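Local coordinates for protein glutathione synthetase-like effector 30 (Gpa-GSS30-apo) (Globodera pallida, PDB 5OET) that belongs to the eukaryotic glutathione synthetase family and probably acts as a secreted effector of a plant-parasitic nematode, evolved from a housekeeping enzyme that makes glutathione, at residues 108-120 against 479-493. Numbering follows the deposited sequence.
Sequences QKAMLLLYFRASC and GCLLGNMETGKVSYF
A beta-hairpin, strands 479-484 and 490-493 with the turn between them, carries helix 108-119 across one face of the large mixed sheet of this glutathione synthetase-like fold. The axes of the helix and strand 479-484 cross at -47° and approach to 8.7 Å, and most of the side chains that meet there are apolar. Phe-116 is the central wedge, its CG anti to the backbone N (chi1 176°), which sends the ring along the strand toward the turn, with CZ 3.8 Å from Gly-483 CA, where the strand has no side chain to block it. The backbone carbonyl oxygens of Asn-484 and Gly-488 meet the ring at its edge, while Leu-481 CD1 packs 3.5 Å from Phe-116 CB and Val-490 CG2 lies 3.8 Å from Phe-116 CE2. Cys-120 SG lies above one face of the same ring, offset toward its rim, and also reaches Met-485. One helical turn before Phe-116, Leu-112 rests both methyls on the Gly-479 carbonyl, CD2 lying 3.5 Å from Gly-479 O. Toward the solvent, Lys-109 bends at its last torsion (chi4 70°) and lays NZ over the Phe-493 ring, 3.6 Å from the centroid, in a cation-pi contact; Val-490 CG1 covers the opposite face and Leu-113 CD2 abuts the edge. The turn is shaped by an Asx turn at Asn-484 and a G1 bulge at Gly-488 and Lys-489. Strand 160-173 pairs with 479-484 and meets Gln-108 and Leu-112, Phe-343 of helix 342-345 touches Phe-116 and Met-485, and helix 225-240 packs against Tyr-492, Cys-480 and Leu-482, the last two with CB pointing away from helix 108-119.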
ATOM      1  N   GLN A 108      -9.231 -16.176  24.096  1.00 51.95           N
ATOM      2  CA  GLN A 108      -7.859 -16.134  23.585  1.00 50.50           C
ATOM      3  C   GLN A 108      -6.825 -16.101  24.692  1.00 50.99           C
ATOM      4  O   GLN A 108      -5.842 -16.813  24.616  1.00 51.08           O
ATOM      5  CB  GLN A 108      -7.640 -14.949  22.624  1.00 49.81           C
ATOM      6  CG  GLN A 108      -6.398 -15.091  21.742  1.00 49.31           C
ATOM      7  CD  GLN A 108      -6.383 -16.383  20.909  1.00 50.17           C
ATOM      8  OE1 GLN A 108      -5.319 -16.862  20.524  1.00 50.61           O
ATOM      9  NE2 GLN A 108      -7.571 -16.954  20.629  1.00 52.74           N
ATOM     10  N   LYS A 109      -7.053 -15.300  25.726  1.00 53.16           N
ATOM     11  CA  LYS A 109      -6.150 -15.273  26.891  1.00 54.95           C
ATOM     12  C   LYS A 109      -5.960 -16.694  27.479  1.00 54.81           C
ATOM     13  O   LYS A 109      -4.831 -17.156  27.678  1.00 53.81           O
ATOM     14  CB  LYS A 109      -6.688 -14.300  27.946  1.00 57.43           C
ATOM     15  CG  LYS A 109      -5.706 -13.891  29.026  1.00 59.72           C
ATOM     16  CD  LYS A 109      -6.441 -13.337  30.247  1.00 63.06           C
ATOM     17  CE  LYS A 109      -5.531 -13.191  31.461  1.00 64.42           C
ATOM     18  NZ  LYS A 109      -4.529 -12.091  31.299  1.00 64.82           N
ATOM     19  N   ALA A 110      -7.073 -17.385  27.713  1.00 55.30           N
ATOM     20  CA  ALA A 110      -7.061 -18.776  28.190  1.00 55.31           C
ATOM     21  C   ALA A 110      -6.337 -19.722  27.240  1.00 53.51           C
ATOM     22  O   ALA A 110      -5.617 -20.631  27.660  1.00 54.15           O
ATOM     23  CB  ALA A 110      -8.487 -19.264  28.384  1.00 56.28           C
ATOM     24  N   MET A 111      -6.556 -19.516  25.956  1.00 52.31           N
ATOM     25  CA  MET A 111      -5.991 -20.383  24.933  1.00 51.94           C
ATOM     26  C   MET A 111      -4.450 -20.264  24.868  1.00 50.50           C
ATOM     27  O   MET A 111      -3.744 -21.272  24.761  1.00 49.75           O
ATOM     28  CB  MET A 111      -6.618 -20.071  23.576  1.00 52.79           C
ATOM     29  CG  MET A 111      -6.754 -21.301  22.710  1.00 54.90           C
ATOM     30  SD  MET A 111      -8.265 -22.188  23.094  1.00 58.52           S
ATOM     31  CE  MET A 111      -7.707 -23.876  22.741  1.00 60.13           C
ATOM     32  N   LEU A 112      -3.927 -19.040  24.963  1.00 48.23           N
ATOM     33  CA  LEU A 112      -2.476 -18.851  25.061  1.00 46.23           C
ATOM     34  C   LEU A 112      -1.929 -19.487  26.341  1.00 44.74           C
ATOM     35  O   LEU A 112      -0.954 -20.219  26.299  1.00 44.11           O
ATOM     36  CB  LEU A 112      -2.109 -17.369  25.014  1.00 46.92           C
ATOM     37  CG  LEU A 112      -2.441 -16.586  23.744  1.00 46.74           C
ATOM     38  CD1 LEU A 112      -2.159 -15.101  23.919  1.00 47.00           C
ATOM     39  CD2 LEU A 112      -1.655 -17.140  22.581  1.00 46.06           C
ATOM     40  N   LEU A 113      -2.574 -19.236  27.467  1.00 44.10           N
ATOM     41  CA  LEU A 113      -2.104 -19.799  28.728  1.00 45.09           C
ATOM     42  C   LEU A 113      -2.025 -21.318  28.739  1.00 44.58           C
ATOM     43  O   LEU A 113      -1.103 -21.859  29.287  1.00 44.09           O
ATOM     44  CB  LEU A 113      -2.947 -19.303  29.915  1.00 46.88           C
ATOM     45  CG  LEU A 113      -2.726 -17.865  30.393  1.00 47.51           C
ATOM     46  CD1 LEU A 113      -3.491 -17.623  31.684  1.00 49.10           C
ATOM     47  CD2 LEU A 113      -1.242 -17.566  30.593  1.00 47.68           C
ATOM     48  N   LEU A 114      -2.978 -22.007  28.121  1.00 45.39           N
ATOM     49  CA  LEU A 114      -2.952 -23.484  28.075  1.00 45.42           C
ATOM     50  C   LEU A 114      -1.771 -24.036  27.262  1.00 44.10           C
ATOM     51  O   LEU A 114      -1.098 -24.944  27.694  1.00 44.33           O
ATOM     52  CB  LEU A 114      -4.259 -24.014  27.499  1.00 46.22           C
ATOM     53  CG  LEU A 114      -4.318 -25.490  27.126  1.00 48.24           C
ATOM     54  CD1 LEU A 114      -4.082 -26.353  28.347  1.00 50.46           C
ATOM     55  CD2 LEU A 114      -5.651 -25.838  26.494  1.00 49.17           C
ATOM     56  N   TYR A 115      -1.552 -23.509  26.064  1.00 43.09           N
ATOM     57  CA  TYR A 115      -0.479 -23.990  25.212  1.00 42.80           C
ATOM     58  C   TYR A 115       0.894 -23.542  25.714  1.00 43.25           C
ATOM     59  O   TYR A 115       1.876 -24.264  25.546  1.00 44.49           O
ATOM     60  CB  TYR A 115      -0.702 -23.549  23.762  1.00 42.31           C
ATOM     61  CG  TYR A 115      -1.757 -24.361  23.085  1.00 42.33           C
ATOM     62  CD1 TYR A 115      -1.459 -25.586  22.532  1.00 42.39           C
ATOM     63  CD2 TYR A 115      -3.063 -23.914  23.025  1.00 42.85           C
ATOM     64  CE1 TYR A 115      -2.439 -26.349  21.925  1.00 43.11           C
ATOM     65  CE2 TYR A 115      -4.059 -24.664  22.425  1.00 43.49           C
ATOM     66  CZ  TYR A 115      -3.742 -25.877  21.875  1.00 43.26           C
ATOM     67  OH  TYR A 115      -4.745 -26.593  21.287  1.00 43.65           O
ATOM     68  N   PHE A 116       0.967 -22.368  26.339  1.00 43.17           N
ATOM     69  CA  PHE A 116       2.203 -21.917  26.959  1.00 43.18           C
ATOM     70  C   PHE A 116       2.643 -22.857  28.070  1.00 43.82           C
ATOM     71  O   PHE A 116       3.775 -23.273  28.099  1.00 44.45           O
ATOM     72  CB  PHE A 116       2.054 -20.495  27.501  1.00 43.50           C
ATOM     73  CG  PHE A 116       3.267 -20.007  28.233  1.00 43.95           C
ATOM     74  CD1 PHE A 116       4.482 -19.947  27.583  1.00 43.82           C
ATOM     75  CD2 PHE A 116       3.203 -19.642  29.573  1.00 44.79           C
ATOM     76  CE1 PHE A 116       5.621 -19.525  28.252  1.00 44.23           C
ATOM     77  CE2 PHE A 116       4.324 -19.198  30.240  1.00 45.44           C
ATOM     78  CZ  PHE A 116       5.539 -19.146  29.580  1.00 44.87           C
ATOM     79  N   ARG A 117       1.726 -23.190  28.965  1.00 46.05           N
ATOM     80  CA  ARG A 117       1.993 -24.061  30.121  1.00 47.85           C
ATOM     81  C   ARG A 117       2.246 -25.514  29.747  1.00 47.83           C
ATOM     82  O   ARG A 117       3.072 -26.181  30.361  1.00 48.85           O
ATOM     83  CB  ARG A 117       0.842 -23.976  31.108  1.00 49.04           C
ATOM     84  CG  ARG A 117       0.762 -22.628  31.792  1.00 50.36           C
ATOM     85  CD  ARG A 117      -0.499 -22.482  32.641  1.00 52.48           C
ATOM     86  NE  ARG A 117      -0.695 -21.102  33.075  1.00 53.99           N
ATOM     87  CZ  ARG A 117      -1.691 -20.667  33.851  1.00 56.54           C
ATOM     88  NH1 ARG A 117      -2.626 -21.499  34.307  1.00 57.68           N
ATOM     89  NH2 ARG A 117      -1.757 -19.372  34.174  1.00 57.32           N
ATOM     90  N   ALA A 118       1.532 -26.005  28.746  1.00 48.23           N
ATOM     91  CA  ALA A 118       1.852 -27.299  28.142  1.00 49.96           C
ATOM     92  C   ALA A 118       3.247 -27.325  27.521  1.00 50.36           C
ATOM     93  O   ALA A 118       3.925 -28.337  27.578  1.00 51.97           O
ATOM     94  CB  ALA A 118       0.830 -27.646  27.090  1.00 50.00           C
ATOM     95  N   SER A 119       3.655 -26.213  26.918  1.00 51.22           N
ATOM     96  CA  SER A 119       4.992 -26.067  26.329  1.00 51.96           C
ATOM     97  C   SER A 119       6.130 -25.977  27.348  1.00 53.58           C
ATOM     98  O   SER A 119       7.264 -26.326  27.034  1.00 55.42           O
ATOM     99  CB  SER A 119       5.019 -24.860  25.391  1.00 50.47           C
ATOM    100  OG  SER A 119       4.061 -25.032  24.360  1.00 49.19           O
ATOM    101  N   CYS A 120       5.821 -25.522  28.560  1.00 55.16           N
ATOM    102  CA  CYS A 120       6.750 -25.568  29.710  1.00 56.49           C
ATOM    103  C   CYS A 120       6.898 -26.948  30.373  1.00 57.37           C
ATOM    104  O   CYS A 120       7.625 -27.061  31.345  1.00 58.27           O
ATOM    105  CB  CYS A 120       6.305 -24.561  30.792  1.00 57.29           C
ATOM    106  SG  CYS A 120       6.272 -22.824  30.271  1.00 57.63           S
ATOM    107  N   GLY A 479      -3.432 -13.547  19.300  1.00 45.81           N
ATOM    108  CA  GLY A 479      -2.932 -13.058  20.593  1.00 46.07           C
ATOM    109  C   GLY A 479      -1.483 -13.458  20.848  1.00 45.40           C
ATOM    110  O   GLY A 479      -1.045 -14.523  20.410  1.00 42.95           O
ATOM    111  N   CYS A 480      -0.741 -12.608  21.554  1.00 47.19           N
ATOM    112  CA  CYS A 480       0.650 -12.916  21.901  1.00 49.34           C
ATOM    113  C   CYS A 480       0.927 -12.837  23.382  1.00 48.32           C
ATOM    114  O   CYS A 480       0.327 -12.061  24.097  1.00 47.41           O
ATOM    115  CB  CYS A 480       1.652 -11.993  21.202  1.00 50.84           C
ATOM    116  SG  CYS A 480       1.521 -11.914  19.421  1.00 56.26           S
ATOM    117  N   LEU A 481       1.918 -13.622  23.777  1.00 48.74           N
ATOM    118  CA  LEU A 481       2.478 -13.678  25.121  1.00 49.57           C
ATOM    119  C   LEU A 481       3.946 -13.285  25.088  1.00 48.08           C
ATOM    120  O   LEU A 481       4.629 -13.437  24.067  1.00 45.50           O
ATOM    121  CB  LEU A 481       2.482 -15.123  25.614  1.00 50.51           C
ATOM    122  CG  LEU A 481       1.345 -15.688  26.396  1.00 51.99           C
ATOM    123  CD1 LEU A 481       1.746 -17.031  26.997  1.00 53.77           C
ATOM    124  CD2 LEU A 481       0.999 -14.683  27.457  1.00 53.91           C
ATOM    125  N   LEU A 482       4.429 -12.816  26.228  1.00 48.37           N
ATOM    126  CA  LEU A 482       5.844 -12.876  26.547  1.00 48.06           C
ATOM    127  C   LEU A 482       5.978 -13.556  27.915  1.00 48.92           C
ATOM    128  O   LEU A 482       5.448 -13.061  28.930  1.00 48.56           O
ATOM    129  CB  LEU A 482       6.426 -11.482  26.571  1.00 48.15           C
ATOM    130  CG  LEU A 482       7.875 -11.404  26.189  1.00 48.89           C
ATOM    131  CD1 LEU A 482       8.102 -11.937  24.783  1.00 47.90           C
ATOM    132  CD2 LEU A 482       8.295  -9.951  26.345  1.00 50.45           C
ATOM    133  N   GLY A 483       6.666 -14.690  27.940  1.00 48.19           N
ATOM    134  CA  GLY A 483       6.675 -15.522  29.134  1.00 50.92           C
ATOM    135  C   GLY A 483       7.991 -16.213  29.349  1.00 52.25           C
ATOM    136  O   GLY A 483       8.772 -16.364  28.407  1.00 51.12           O
ATOM    137  N   ASN A 484       8.220 -16.626  30.598  1.00 53.74           N
ATOM    138  CA  ASN A 484       9.449 -17.288  31.009  1.00 54.21           C
ATOM    139  C   ASN A 484       9.140 -18.758  31.176  1.00 56.46           C
ATOM    140  O   ASN A 484       8.328 -19.114  32.004  1.00 60.87           O
ATOM    141  CB  ASN A 484       9.951 -16.696  32.324  1.00 53.62           C
ATOM    142  CG  ASN A 484      11.204 -17.379  32.835  1.00 53.07           C
ATOM    143  OD1 ASN A 484      11.247 -18.601  33.006  1.00 52.38           O
ATOM    144  ND2 ASN A 484      12.221 -16.591  33.102  1.00 52.40           N
ATOM    145  N   MET A 485       9.824 -19.613  30.439  1.00 57.58           N
ATOM    146  CA  MET A 485       9.492 -21.030  30.417  1.00 59.81           C
ATOM    147  C   MET A 485      10.072 -21.872  31.535  1.00 61.70           C
ATOM    148  O   MET A 485       9.752 -23.058  31.623  1.00 61.83           O
ATOM    149  CB  MET A 485       9.930 -21.620  29.098  1.00 61.43           C
ATOM    150  CG  MET A 485       9.288 -20.919  27.936  1.00 62.61           C
ATOM    151  SD  MET A 485       9.528 -21.949  26.509  1.00 67.44           S
ATOM    152  CE  MET A 485      11.278 -21.676  26.212  1.00 66.87           C
ATOM    153  N   GLU A 486      10.929 -21.285  32.369  1.00 64.30           N
ATOM    154  CA  GLU A 486      11.517 -22.003  33.508  1.00 67.94           C
ATOM    155  C   GLU A 486      10.649 -21.858  34.738  1.00 67.74           C
ATOM    156  O   GLU A 486      10.510 -22.796  35.504  1.00 67.72           O
ATOM    157  CB  GLU A 486      12.954 -21.529  33.797  1.00 70.88           C
ATOM    158  CG  GLU A 486      14.025 -22.508  33.323  1.00 73.88           C
ATOM    159  CD  GLU A 486      15.349 -21.826  33.028  1.00 77.57           C
ATOM    160  OE1 GLU A 486      15.824 -21.057  33.896  1.00 80.89           O
ATOM    161  OE2 GLU A 486      15.895 -22.047  31.921  1.00 78.83           O
ATOM    162  N   THR A 487      10.087 -20.667  34.919  1.00 68.53           N
ATOM    163  CA  THR A 487       9.108 -20.390  35.974  1.00 69.07           C
ATOM    164  C   THR A 487       7.652 -20.628  35.517  1.00 67.20           C
ATOM    165  O   THR A 487       6.815 -21.006  36.325  1.00 68.81           O
ATOM    166  CB  THR A 487       9.271 -18.940  36.484  1.00 69.50           C
ATOM    167  OG1 THR A 487       8.997 -18.005  35.429  1.00 67.96           O
ATOM    168  CG2 THR A 487      10.692 -18.716  36.967  1.00 70.21           C
ATOM    169  N   GLY A 488       7.361 -20.421  34.234  1.00 64.36           N
ATOM    170  CA  GLY A 488       5.982 -20.456  33.720  1.00 64.11           C
ATOM    171  C   GLY A 488       5.184 -19.182  33.996  1.00 63.65           C
ATOM    172  O   GLY A 488       3.965 -19.177  33.853  1.00 63.07           O
ATOM    173  N   LYS A 489       5.878 -18.103  34.368  1.00 63.76           N
ATOM    174  CA  LYS A 489       5.278 -16.800  34.605  1.00 63.90           C
ATOM    175  C   LYS A 489       5.192 -16.028  33.304  1.00 60.25           C
ATOM    176  O   LYS A 489       6.121 -16.062  32.500  1.00 59.20           O
ATOM    177  CB  LYS A 489       6.158 -15.987  35.583  1.00 68.55           C
ATOM    178  CG  LYS A 489       5.474 -14.765  36.228  1.00 71.80           C
ATOM    179  CD  LYS A 489       6.305 -13.465  36.226  1.00 73.12           C
ATOM    180  CE  LYS A 489       7.398 -13.469  37.286  1.00 75.90           C
ATOM    181  NZ  LYS A 489       6.878 -13.255  38.672  1.00 78.18           N
ATOM    182  N   VAL A 490       4.096 -15.300  33.126  1.00 57.52           N
ATOM    183  CA  VAL A 490       3.883 -14.436  31.968  1.00 54.17           C
ATOM    184  C   VAL A 490       4.078 -12.985  32.395  1.00 54.21           C
ATOM    185  O   VAL A 490       3.524 -12.558  33.394  1.00 56.27           O
ATOM    186  CB  VAL A 490       2.466 -14.634  31.410  1.00 53.01           C
ATOM    187  CG1 VAL A 490       2.115 -13.575  30.371  1.00 51.77           C
ATOM    188  CG2 VAL A 490       2.321 -16.040  30.848  1.00 52.34           C
ATOM    189  N   SER A 491       4.866 -12.236  31.631  1.00 53.41           N
ATOM    190  CA  SER A 491       5.146 -10.821  31.913  1.00 53.69           C
ATOM    191  C   SER A 491       4.397  -9.851  31.002  1.00 52.71           C
ATOM    192  O   SER A 491       4.292  -8.667  31.306  1.00 53.21           O
ATOM    193  CB  SER A 491       6.643 -10.568  31.795  1.00 53.57           C
ATOM    194  OG  SER A 491       7.105 -10.921  30.508  1.00 53.54           O
ATOM    195  N   TYR A 492       3.884 -10.340  29.881  1.00 51.65           N
ATOM    196  CA  TYR A 492       3.230  -9.478  28.933  1.00 51.46           C
ATOM    197  C   TYR A 492       2.158 -10.238  28.151  1.00 51.71           C
ATOM    198  O   TYR A 492       2.440 -11.317  27.608  1.00 52.11           O
ATOM    199  CB  TYR A 492       4.277  -8.899  27.992  1.00 50.64           C
ATOM    200  CG  TYR A 492       3.698  -7.964  26.985  1.00 50.15           C
ATOM    201  CD1 TYR A 492       3.328  -6.687  27.353  1.00 50.10           C
ATOM    202  CD2 TYR A 492       3.495  -8.368  25.659  1.00 49.56           C
ATOM    203  CE1 TYR A 492       2.789  -5.808  26.440  1.00 50.94           C
ATOM    204  CE2 TYR A 492       2.945  -7.497  24.727  1.00 50.08           C
ATOM    205  CZ  TYR A 492       2.594  -6.212  25.126  1.00 51.29           C
ATOM    206  OH  TYR A 492       2.047  -5.319  24.225  1.00 54.26           O
ATOM    207  N   PHE A 493       0.936  -9.685  28.133  1.00 51.07           N
ATOM    208  CA  PHE A 493      -0.129 -10.096  27.203  1.00 49.90           C
ATOM    209  C   PHE A 493      -0.394  -8.973  26.196  1.00 49.38           C
ATOM    210  O   PHE A 493      -0.719  -7.853  26.597  1.00 50.99           O
ATOM    211  CB  PHE A 493      -1.437 -10.379  27.939  1.00 49.67           C
ATOM    212  CG  PHE A 493      -1.398 -11.584  28.850  1.00 50.31           C
ATOM    213  CD1 PHE A 493      -1.651 -12.858  28.354  1.00 49.21           C
ATOM    214  CD2 PHE A 493      -1.175 -11.435  30.220  1.00 51.88           C
ATOM    215  CE1 PHE A 493      -1.637 -13.959  29.182  1.00 49.52           C
ATOM    216  CE2 PHE A 493      -1.169 -12.536  31.061  1.00 52.38           C
ATOM    217  CZ  PHE A 493      -1.399 -13.800  30.535  1.00 51.54           C
TER